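Horse MILK lysozyme (Equus caballus, PDB 2EQL) hydrolyses the beta-1,4 linkages between N-acetylmuramic acid and N-acetylglucosamine in bacterial peptidoglycan and is a calcium-binding C-type lysozyme. Local coordinates at residues Ala14-Gly19 with Cys94-Val99; Gly50-Gly55 with Cys65-Arg70; Asn61-Lys66 with Ser73-Ile78. All blocks are in the same frame, centred on the assembly; numbering follows the deposited sequence.

Interaction 1: Ala14-Gly19 with Cys94-Val99; sequences AQEMDG and CAKRVV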
loop_
_atom_site.group_PDB
_atom_site.type_symbol
_atom_site.label_atom_id
_atom_site.label_comp_id
_atom_site.label_asym_id
_atom_site.label_seq_id
_atom_site.Cartn_x
_atom_site.Cartn_y
_atom_site.Cartn_z
ATOM N N ALA A 14 -9.711 2.031 11.113
ATOM C CA ALA A 14 -9.429 1.340 12.380
ATOM C C ALA A 14 -8.086 1.629 13.038
ATOM O O ALA A 14 -7.906 1.517 14.246
ATOM C CB ALA A 14 -9.470 -0.204 12.185
ATOM N N GLN A 15 -7.142 1.797 12.115
ATOM C CA GLN A 15 -5.739 2.066 12.369
ATOM C C GLN A 15 -5.181 3.514 12.220
ATOM O O GLN A 15 -3.972 3.729 12.335
ATOM C CB GLN A 15 -5.035 1.012 11.466
ATOM C CG GLN A 15 -4.794 -0.086 12.452
ATOM C CD GLN A 15 -4.049 -1.297 12.016
ATOM O OE1 GLN A 15 -2.843 -1.301 11.858
ATOM N NE2 GLN A 15 -4.795 -2.384 11.886
ATOM N N GLU A 16 -6.046 4.521 12.062
ATOM C CA GLU A 16 -5.815 5.940 11.750
ATOM C C GLU A 16 -5.153 6.361 10.433
ATOM O O GLU A 16 -4.577 7.450 10.280
ATOM C CB GLU A 16 -5.059 6.711 12.914
ATOM C CG GLU A 16 -3.872 6.322 13.817
ATOM C CD GLU A 16 -2.433 6.849 13.543
ATOM O OE1 GLU A 16 -2.251 7.975 13.068
ATOM O OE2 GLU A 16 -1.478 6.113 13.831
ATOM N N MET A 17 -5.361 5.546 9.386
ATOM C CA MET A 17 -4.937 5.955 8.063
ATOM C C MET A 17 -5.839 7.051 7.449
ATOM O O MET A 17 -5.492 7.862 6.582
ATOM C CB MET A 17 -4.903 4.754 7.164
ATOM C CG MET A 17 -3.658 3.945 7.492
ATOM S SD MET A 17 -2.126 4.708 6.915
ATOM C CE MET A 17 -1.384 3.117 6.833
ATOM N N ASP A 18 -7.044 7.113 7.969
ATOM C CA ASP A 18 -8.030 8.118 7.658
ATOM C C ASP A 18 -7.536 9.543 7.504
ATOM O O ASP A 18 -8.036 10.105 6.537
ATOM C CB ASP A 18 -9.086 8.055 8.730
ATOM C CG ASP A 18 -10.165 9.084 8.563
ATOM O OD1 ASP A 18 -10.599 9.317 7.398
ATOM O OD2 ASP A 18 -10.508 9.621 9.641
ATOM N N GLY A 19 -6.763 10.246 8.313
ATOM C CA GLY A 19 -6.257 11.488 7.731
ATOM C C GLY A 19 -4.798 11.478 7.256
ATOM O O GLY A 19 -4.316 12.510 6.757
ATOM N N CYS A 94 4.577 0.168 7.226
ATOM C CA CYS A 94 5.472 0.578 6.174
ATOM C C CYS A 94 4.811 1.612 5.254
ATOM O O CYS A 94 5.476 2.545 4.826
ATOM C CB CYS A 94 5.929 -0.675 5.442
ATOM S SG CYS A 94 7.380 -0.274 4.451
ATOM N N ALA A 95 3.530 1.569 4.922
ATOM C CA ALA A 95 2.906 2.682 4.213
ATOM C C ALA A 95 3.052 4.001 5.018
ATOM O O ALA A 95 3.446 5.037 4.490
ATOM C CB ALA A 95 1.405 2.388 4.003
ATOM N N LYS A 96 2.783 3.984 6.330
ATOM C CA LYS A 96 2.941 5.152 7.179
ATOM C C LYS A 96 4.307 5.863 7.127
ATOM O O LYS A 96 4.359 7.096 7.097
ATOM C CB LYS A 96 2.627 4.734 8.614
ATOM C CG LYS A 96 1.149 4.657 8.971
ATOM C CD LYS A 96 0.870 4.275 10.436
ATOM C CE LYS A 96 -0.488 4.886 10.777
ATOM N NZ LYS A 96 -1.434 3.954 11.374
ATOM N N ARG A 97 5.384 5.076 7.089
ATOM C CA ARG A 97 6.753 5.543 6.957
ATOM C C ARG A 97 6.979 5.941 5.514
ATOM O O ARG A 97 7.717 6.874 5.255
ATOM C CB ARG A 97 7.687 4.396 7.404
ATOM C CG ARG A 97 9.211 4.379 7.450
ATOM C CD ARG A 97 9.915 3.316 8.423
ATOM N NE ARG A 97 8.991 2.986 9.501
ATOM C CZ ARG A 97 9.042 1.966 10.382
ATOM N NH1 ARG A 97 7.988 1.085 10.648
ATOM N NH2 ARG A 97 9.745 2.165 11.516
ATOM N N VAL A 98 6.358 5.318 4.516
ATOM C CA VAL A 98 6.592 5.686 3.119
ATOM C C VAL A 98 6.009 7.066 2.844
ATOM O O VAL A 98 6.779 7.923 2.410
ATOM C CB VAL A 98 5.940 4.635 2.139
ATOM C CG1 VAL A 98 6.128 5.049 0.691
ATOM C CG2 VAL A 98 6.590 3.294 2.250
ATOM N N VAL A 99 4.705 7.343 3.093
ATOM C CA VAL A 99 4.058 8.652 2.768
ATOM C C VAL A 99 4.769 9.889 3.311
ATOM O O VAL A 99 4.444 11.007 2.923
ATOM C CB VAL A 99 2.589 8.944 3.309
ATOM C CG1 VAL A 99 1.620 8.814 2.174
ATOM C CG2 VAL A 99 2.364 8.162 4.578
#
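Lys96 reaches from its helix to the loop at Gln15 and Glu16 and carries the polar part of this contact. Its NZ donates to the backbone O of Gln15 at 2.7 Å. The C=O...N angle is 154°, and the donor is tilted 26° from the carbonyl plane. The same NZ lies 3.3 Å from Glu16 OE2, a salt bridge whose hydrogen bond is weak. The ammonium group thus has one neutral and one charged acceptor, and the two side chains cross at about a right angle. Lys96 is extended as far as CE and bends only at its last torsion, chi4 129°, which turns NZ toward the Gln15 carbonyl and the Glu16 carboxylate. The side-chain amide of Gln15 turns to another acceptor: NE2 donates to Asp89 OD1, at the start of helix 89-98. Nearer the lysine's backbone the contact is apolar. The methyl CE of Met17 lies 3.7 Å from Lys96 CG and 4.0 Å from Ala95 CB, so the buried thioether lines the aliphatic part of the lysine. Met17 also packs on Ile92. The contact joins the loop between helices 5-13 and 25-36 to helix 89-98, and Trp28 of helix 25-36 touches both Met17 and Ala95.

Interaction 2: Gly50-Gly55 with Cys65-Arg70; sequences GSSDYG and CKDNKR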
loop_
_atom_site.group_PDB
_atom_site.type_symbol
_atom_site.label_atom_id
_atom_site.label_comp_id
_atom_site.label_asym_id
_atom_site.label_seq_id
_atom_site.Cartn_x
_atom_site.Cartn_y
_atom_site.Cartn_z
ATOM N N GLY A 50 17.269 -7.090 -9.331
ATOM C CA GLY A 50 16.290 -7.964 -8.595
ATOM C C GLY A 50 15.023 -7.373 -7.868
ATOM O O GLY A 50 14.476 -7.967 -6.910
ATOM N N SER A 51 14.524 -6.196 -8.279
ATOM C CA SER A 51 13.368 -5.593 -7.699
ATOM C C SER A 51 12.098 -6.470 -7.724
ATOM O O SER A 51 11.857 -7.290 -8.635
ATOM C CB SER A 51 13.149 -4.322 -8.453
ATOM O OG SER A 51 12.740 -3.283 -7.596
ATOM N N SER A 52 11.282 -6.287 -6.670
ATOM C CA SER A 52 9.970 -6.854 -6.599
ATOM C C SER A 52 9.163 -6.151 -5.554
ATOM O O SER A 52 9.692 -5.685 -4.545
ATOM C CB SER A 52 10.031 -8.349 -6.303
ATOM O OG SER A 52 10.988 -8.666 -5.337
ATOM N N ASP A 53 7.880 -6.002 -5.901
ATOM C CA ASP A 53 6.813 -5.372 -5.117
ATOM C C ASP A 53 5.983 -6.314 -4.320
ATOM O O ASP A 53 5.467 -7.242 -4.901
ATOM C CB ASP A 53 5.870 -4.649 -6.024
ATOM C CG ASP A 53 6.515 -3.538 -6.826
ATOM O OD1 ASP A 53 7.619 -3.091 -6.489
ATOM O OD2 ASP A 53 5.873 -3.125 -7.789
ATOM N N TYR A 54 5.787 -6.084 -3.043
ATOM C CA TYR A 54 5.003 -6.960 -2.164
ATOM C C TYR A 54 3.632 -6.474 -1.629
ATOM O O TYR A 54 3.508 -5.364 -1.049
ATOM C CB TYR A 54 5.808 -7.344 -0.912
ATOM C CG TYR A 54 6.962 -8.303 -1.100
ATOM C CD1 TYR A 54 8.116 -7.845 -1.711
ATOM C CD2 TYR A 54 6.821 -9.646 -0.737
ATOM C CE1 TYR A 54 9.137 -8.747 -1.968
ATOM C CE2 TYR A 54 7.833 -10.554 -0.996
ATOM C CZ TYR A 54 8.981 -10.089 -1.621
ATOM O OH TYR A 54 10.017 -10.926 -1.927
ATOM N N GLY A 55 2.580 -7.293 -1.833
ATOM C CA GLY A 55 1.328 -7.173 -1.085
ATOM C C GLY A 55 0.284 -6.134 -1.470
ATOM O O GLY A 55 0.320 -5.471 -2.504
ATOM N N CYS A 65 11.858 -3.278 2.494
ATOM C CA CYS A 65 11.877 -4.536 3.191
ATOM C C CYS A 65 13.047 -5.374 2.685
ATOM O O CYS A 65 13.685 -5.119 1.662
ATOM C CB CYS A 65 10.496 -5.248 3.005
ATOM S SG CYS A 65 10.070 -5.826 1.331
ATOM N N LYS A 66 13.385 -6.253 3.591
ATOM C CA LYS A 66 14.416 -7.222 3.485
ATOM C C LYS A 66 13.925 -8.590 3.072
ATOM O O LYS A 66 13.086 -9.191 3.727
ATOM C CB LYS A 66 15.055 -7.320 4.798
ATOM C CG LYS A 66 16.549 -7.534 4.663
ATOM C CD LYS A 66 17.001 -8.957 4.906
ATOM C CE LYS A 66 16.726 -9.214 6.366
ATOM N NZ LYS A 66 17.615 -10.242 6.846
ATOM N N ASP A 67 14.445 -9.101 1.974
ATOM C CA ASP A 67 14.183 -10.419 1.404
ATOM C C ASP A 67 15.558 -10.902 0.910
ATOM O O ASP A 67 16.502 -10.146 1.111
ATOM C CB ASP A 67 13.156 -10.341 0.213
ATOM C CG ASP A 67 13.407 -9.601 -1.119
ATOM O OD1 ASP A 67 14.523 -9.282 -1.534
ATOM O OD2 ASP A 67 12.410 -9.354 -1.788
ATOM N N ASN A 68 15.766 -12.068 0.266
ATOM C CA ASN A 68 17.065 -12.499 -0.197
ATOM C C ASN A 68 17.593 -11.783 -1.431
ATOM O O ASN A 68 18.809 -11.934 -1.638
ATOM C CB ASN A 68 17.119 -13.989 -0.568
ATOM C CG ASN A 68 17.612 -14.919 0.527
ATOM O OD1 ASN A 68 16.761 -15.370 1.277
ATOM N ND2 ASN A 68 18.879 -15.289 0.779
ATOM N N LYS A 69 16.838 -11.093 -2.311
ATOM C CA LYS A 69 17.528 -10.610 -3.492
ATOM C C LYS A 69 18.126 -9.200 -3.482
ATOM O O LYS A 69 17.523 -8.225 -3.017
ATOM C CB LYS A 69 16.615 -10.768 -4.711
ATOM C CG LYS A 69 15.098 -10.872 -4.664
ATOM C CD LYS A 69 14.521 -12.284 -4.815
ATOM C CE LYS A 69 13.240 -12.156 -5.651
ATOM N NZ LYS A 69 12.502 -13.394 -5.878
ATOM N N ARG A 70 19.385 -9.138 -3.968
ATOM C CA ARG A 70 20.244 -7.930 -4.083
ATOM C C ARG A 70 19.688 -6.550 -3.648
ATOM O O ARG A 70 20.212 -5.809 -2.765
ATOM C CB ARG A 70 20.759 -7.870 -5.580
ATOM C CG ARG A 70 21.248 -6.586 -6.309
ATOM C CD ARG A 70 22.172 -5.578 -5.523
ATOM N NE ARG A 70 23.155 -6.171 -4.605
ATOM C CZ ARG A 70 24.333 -6.660 -5.039
ATOM N NH1 ARG A 70 24.724 -6.540 -6.325
ATOM N NH2 ARG A 70 25.160 -7.255 -4.160
#
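The first torsions of Tyr54 and Asp67 bring the phenol and the carboxylate together. Tyr54 CG stands anti to its carbonyl carbon (chi1 -71°), and the ring extends from strand 52-54 toward the 65-70 segment. Asp67 CG sits between its own backbone N and carbonyl carbon (chi1 64°), which turns the carboxylate back toward the strand. Tyr54 OH donates to Asp67 OD2 at 2.9 Å. The hydroxyl meets this oxygen on its anti side, somewhat out of the carboxylate plane. OD2 itself lies at the edge of the ring, near the ring plane and 3.3 Å from CE1. Ring and carboxylate planes are 56° apart.

The other oxygen works within its own segment. Asp67 OD1 accepts from the backbone N of Lys69 at 3.0 Å, which closes an Asx turn. This N-H comes from above the carboxylate plane. Asn61 ND2 also donates to OD2, so the carboxylate is gripped through both oxygens, which should limit its rotation.

The contact belongs to the beta domain of the C-type lysozyme fold. Strand 52-54 is the middle strand of the three-stranded antiparallel sheet, and the long loop that follows strand 65-66 folds back beside it. Asp53, predicted to be an active-site residue, lies on the same strand, and its CB leaves the strand away from the 65-70 segment.

Cys65 SG approaches the Tyr54 ring obliquely, 4.8 Å from its centroid, as a sulfur-aromatic contact. The same sulfur is in disulfide linkage with Cys80. Farther along, the aliphatic chain of Lys69 passes the Gly50 carbonyl, with CG 3.7 Å from Gly50 O.

Interaction 3: Asn61-Lys66 with Ser73-Ile78; sequences NKWWCK and SNACNI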
loop_
_atom_site.group_PDB
_atom_site.type_symbol
_atom_site.label_atom_id
_atom_site.label_comp_id
_atom_site.label_asym_id
_atom_site.label_seq_id
_atom_site.Cartn_x
_atom_site.Cartn_y
_atom_site.Cartn_z
ATOM N N ASN A 61 10.992 -4.063 -2.530
ATOM C CA ASN A 61 12.105 -4.595 -1.797
ATOM C C ASN A 61 13.344 -3.756 -1.868
ATOM O O ASN A 61 14.022 -3.801 -0.857
ATOM C CB ASN A 61 12.441 -6.016 -2.259
ATOM C CG ASN A 61 12.882 -6.224 -3.691
ATOM O OD1 ASN A 61 12.822 -5.376 -4.575
ATOM N ND2 ASN A 61 13.328 -7.431 -3.976
ATOM N N LYS A 62 13.725 -2.961 -2.860
ATOM C CA LYS A 62 14.940 -2.149 -2.770
ATOM C C LYS A 62 15.066 -1.222 -1.591
ATOM O O LYS A 62 16.168 -1.040 -1.108
ATOM C CB LYS A 62 15.154 -1.252 -3.969
ATOM C CG LYS A 62 15.282 -2.160 -5.168
ATOM C CD LYS A 62 15.264 -1.453 -6.507
ATOM C CE LYS A 62 14.232 -0.335 -6.706
ATOM N NZ LYS A 62 13.829 -0.471 -8.082
ATOM N N TRP A 63 14.014 -0.624 -1.074
ATOM C CA TRP A 63 14.179 0.300 0.029
ATOM C C TRP A 63 13.505 -0.130 1.339
ATOM O O TRP A 63 14.009 0.006 2.446
ATOM C CB TRP A 63 13.656 1.648 -0.560
ATOM C CG TRP A 63 13.824 2.948 0.237
ATOM C CD1 TRP A 63 13.596 3.040 1.605
ATOM C CD2 TRP A 63 14.197 4.165 -0.296
ATOM N NE1 TRP A 63 13.814 4.286 1.927
ATOM C CE2 TRP A 63 14.176 4.991 0.823
ATOM C CE3 TRP A 63 14.542 4.696 -1.518
ATOM C CZ2 TRP A 63 14.504 6.340 0.703
ATOM C CZ3 TRP A 63 14.866 6.035 -1.624
ATOM C CH2 TRP A 63 14.850 6.854 -0.522
ATOM N N TRP A 64 12.365 -0.758 1.237
ATOM C CA TRP A 64 11.451 -0.907 2.342
ATOM C C TRP A 64 11.376 -2.213 3.076
ATOM O O TRP A 64 10.834 -2.254 4.187
ATOM C CB TRP A 64 10.064 -0.535 1.837
ATOM C CG TRP A 64 10.040 0.863 1.212
ATOM C CD1 TRP A 64 9.819 1.035 -0.126
ATOM C CD2 TRP A 64 10.232 2.038 1.908
ATOM N NE1 TRP A 64 9.877 2.332 -0.266
ATOM C CE2 TRP A 64 10.113 2.962 0.889
ATOM C CE3 TRP A 64 10.482 2.411 3.236
ATOM C CZ2 TRP A 64 10.244 4.303 1.164
ATOM C CZ3 TRP A 64 10.612 3.749 3.502
ATOM C CH2 TRP A 64 10.495 4.688 2.476
ATOM N N CYS A 65 11.858 -3.278 2.494
ATOM C CA CYS A 65 11.877 -4.536 3.191
ATOM C C CYS A 65 13.047 -5.374 2.685
ATOM O O CYS A 65 13.685 -5.119 1.662
ATOM C CB CYS A 65 10.496 -5.248 3.005
ATOM S SG CYS A 65 10.070 -5.826 1.331
ATOM N N LYS A 66 13.385 -6.253 3.591
ATOM C CA LYS A 66 14.416 -7.222 3.485
ATOM C C LYS A 66 13.925 -8.590 3.072
ATOM O O LYS A 66 13.086 -9.191 3.727
ATOM C CB LYS A 66 15.055 -7.320 4.798
ATOM C CG LYS A 66 16.549 -7.534 4.663
ATOM C CD LYS A 66 17.001 -8.957 4.906
ATOM C CE LYS A 66 16.726 -9.214 6.366
ATOM N NZ LYS A 66 17.615 -10.242 6.846
ATOM N N SER A 73 16.339 -3.746 1.073
ATOM C CA SER A 73 17.055 -2.856 2.022
ATOM C C SER A 73 16.214 -3.071 3.254
ATOM O O SER A 73 15.735 -4.217 3.332
ATOM C CB SER A 73 17.079 -1.310 1.626
ATOM O OG SER A 73 18.303 -0.543 1.881
ATOM N N ASN A 74 16.112 -2.242 4.307
ATOM C CA ASN A 74 15.059 -2.508 5.266
ATOM C C ASN A 74 14.515 -1.362 6.114
ATOM O O ASN A 74 14.490 -1.470 7.336
ATOM C CB ASN A 74 15.452 -3.625 6.199
ATOM C CG ASN A 74 14.198 -4.377 6.668
ATOM O OD1 ASN A 74 13.071 -3.905 6.531
ATOM N ND2 ASN A 74 14.235 -5.549 7.285
ATOM N N ALA A 75 13.921 -0.289 5.556
ATOM C CA ALA A 75 13.541 0.841 6.415
ATOM C C ALA A 75 12.383 0.642 7.370
ATOM O O ALA A 75 12.249 1.224 8.461
ATOM C CB ALA A 75 13.232 2.098 5.570
ATOM N N CYS A 76 11.614 -0.315 6.910
ATOM C CA CYS A 76 10.472 -0.696 7.636
ATOM C C CYS A 76 10.780 -1.721 8.687
ATOM O O CYS A 76 9.939 -1.990 9.535
ATOM C CB CYS A 76 9.490 -1.191 6.641
ATOM S SG CYS A 76 8.628 0.245 5.969
ATOM N N ASN A 77 11.990 -2.291 8.628
ATOM C CA ASN A 77 12.465 -3.415 9.448
ATOM C C ASN A 77 11.737 -4.713 9.274
ATOM O O ASN A 77 11.772 -5.574 10.151
ATOM C CB ASN A 77 12.412 -3.154 10.929
ATOM C CG ASN A 77 13.395 -2.130 11.338
ATOM O OD1 ASN A 77 13.240 -1.590 12.435
ATOM N ND2 ASN A 77 14.424 -1.833 10.540
ATOM N N ILE A 78 11.080 -4.951 8.157
ATOM C CA ILE A 78 10.348 -6.189 8.071
ATOM C C ILE A 78 11.019 -7.092 7.086
ATOM O O ILE A 78 11.844 -6.625 6.308
ATOM C CB ILE A 78 8.840 -5.899 7.695
ATOM C CG1 ILE A 78 8.690 -4.965 6.571
ATOM C CG2 ILE A 78 8.144 -5.327 8.952
ATOM C CD1 ILE A 78 7.237 -4.572 6.386
#
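Backbone hydrogen bonds join Trp63, Trp64, Cys65 and Lys66 to the 73-78 segment. Ala75 N donates to Trp63 O at 3.1 Å, in the carbonyl plane. Lys66 N donates to Ile78 O, also at 3.1 Å and nearly straight, with an N-H...O angle of 169°. Ser73 N donates to Cys65 O from above the carbonyl plane. A weaker bond runs from Cys76 N to Trp64 O. Asn74 to Asn77 form a type I turn, closed by Asn77 N on Asn74 O.

One side-chain bond adds to these. Asn74 has its CG anti to the backbone N (chi1 -150°), and its ND2 makes a weak bond to Ile78 O. That carbonyl also accepts from Lys66 N.

Apolar contacts lie along the two indoles. Ala75 CB sits 3.6 Å from Trp64 CE3 and, farther off, at the edge of the Trp63 ring near its plane. Within the 61-66 segment, Trp63 CD1 lies over the centre of the Trp64 ring. Cys65 CB also meets Ile78 CG1 at 4.0 Å.

Sulfur adds a further kind of contact. Cys76 SG approaches Trp64 obliquely, 3.9 Å from CE3. The sulfur is fixed by its disulfide to Cys94, and Trp64 itself packs on Cys94 and Val98 of helix 89-98.

Together the short helix 61-64, strand 65-66 and the turn at 74-77 make up part of the disulfide-bridged long loop in the beta domain of C-type lysozymes. The loop probably borders the calcium site: Ile78 touches Asp90, an inferred ligand.

Overall arrangement
Interactions 2 and 3 lie side by side in the beta domain, with centres about 8 Å apart. They share Cys65 and Lys66 of strand 65-66, and Asn61 and Lys62 of interaction 3 are hydrogen-bonded to Ser52 and Ser51, respectively. The centre of interaction 1 lies farther off, about 21 Å from that of interaction 2 and 17 Å from that of interaction 3. Along the chain its 14-19 segment comes first and its 94-99 segment last, so it encloses the other two. The Cys76-Cys94 disulfide and the packing of Trp64 on Val98 tie interaction 3 to helix 89-98. That helix, which carries inferred calcium ligands at its start, links the beta domain to the loop after helix 5-13.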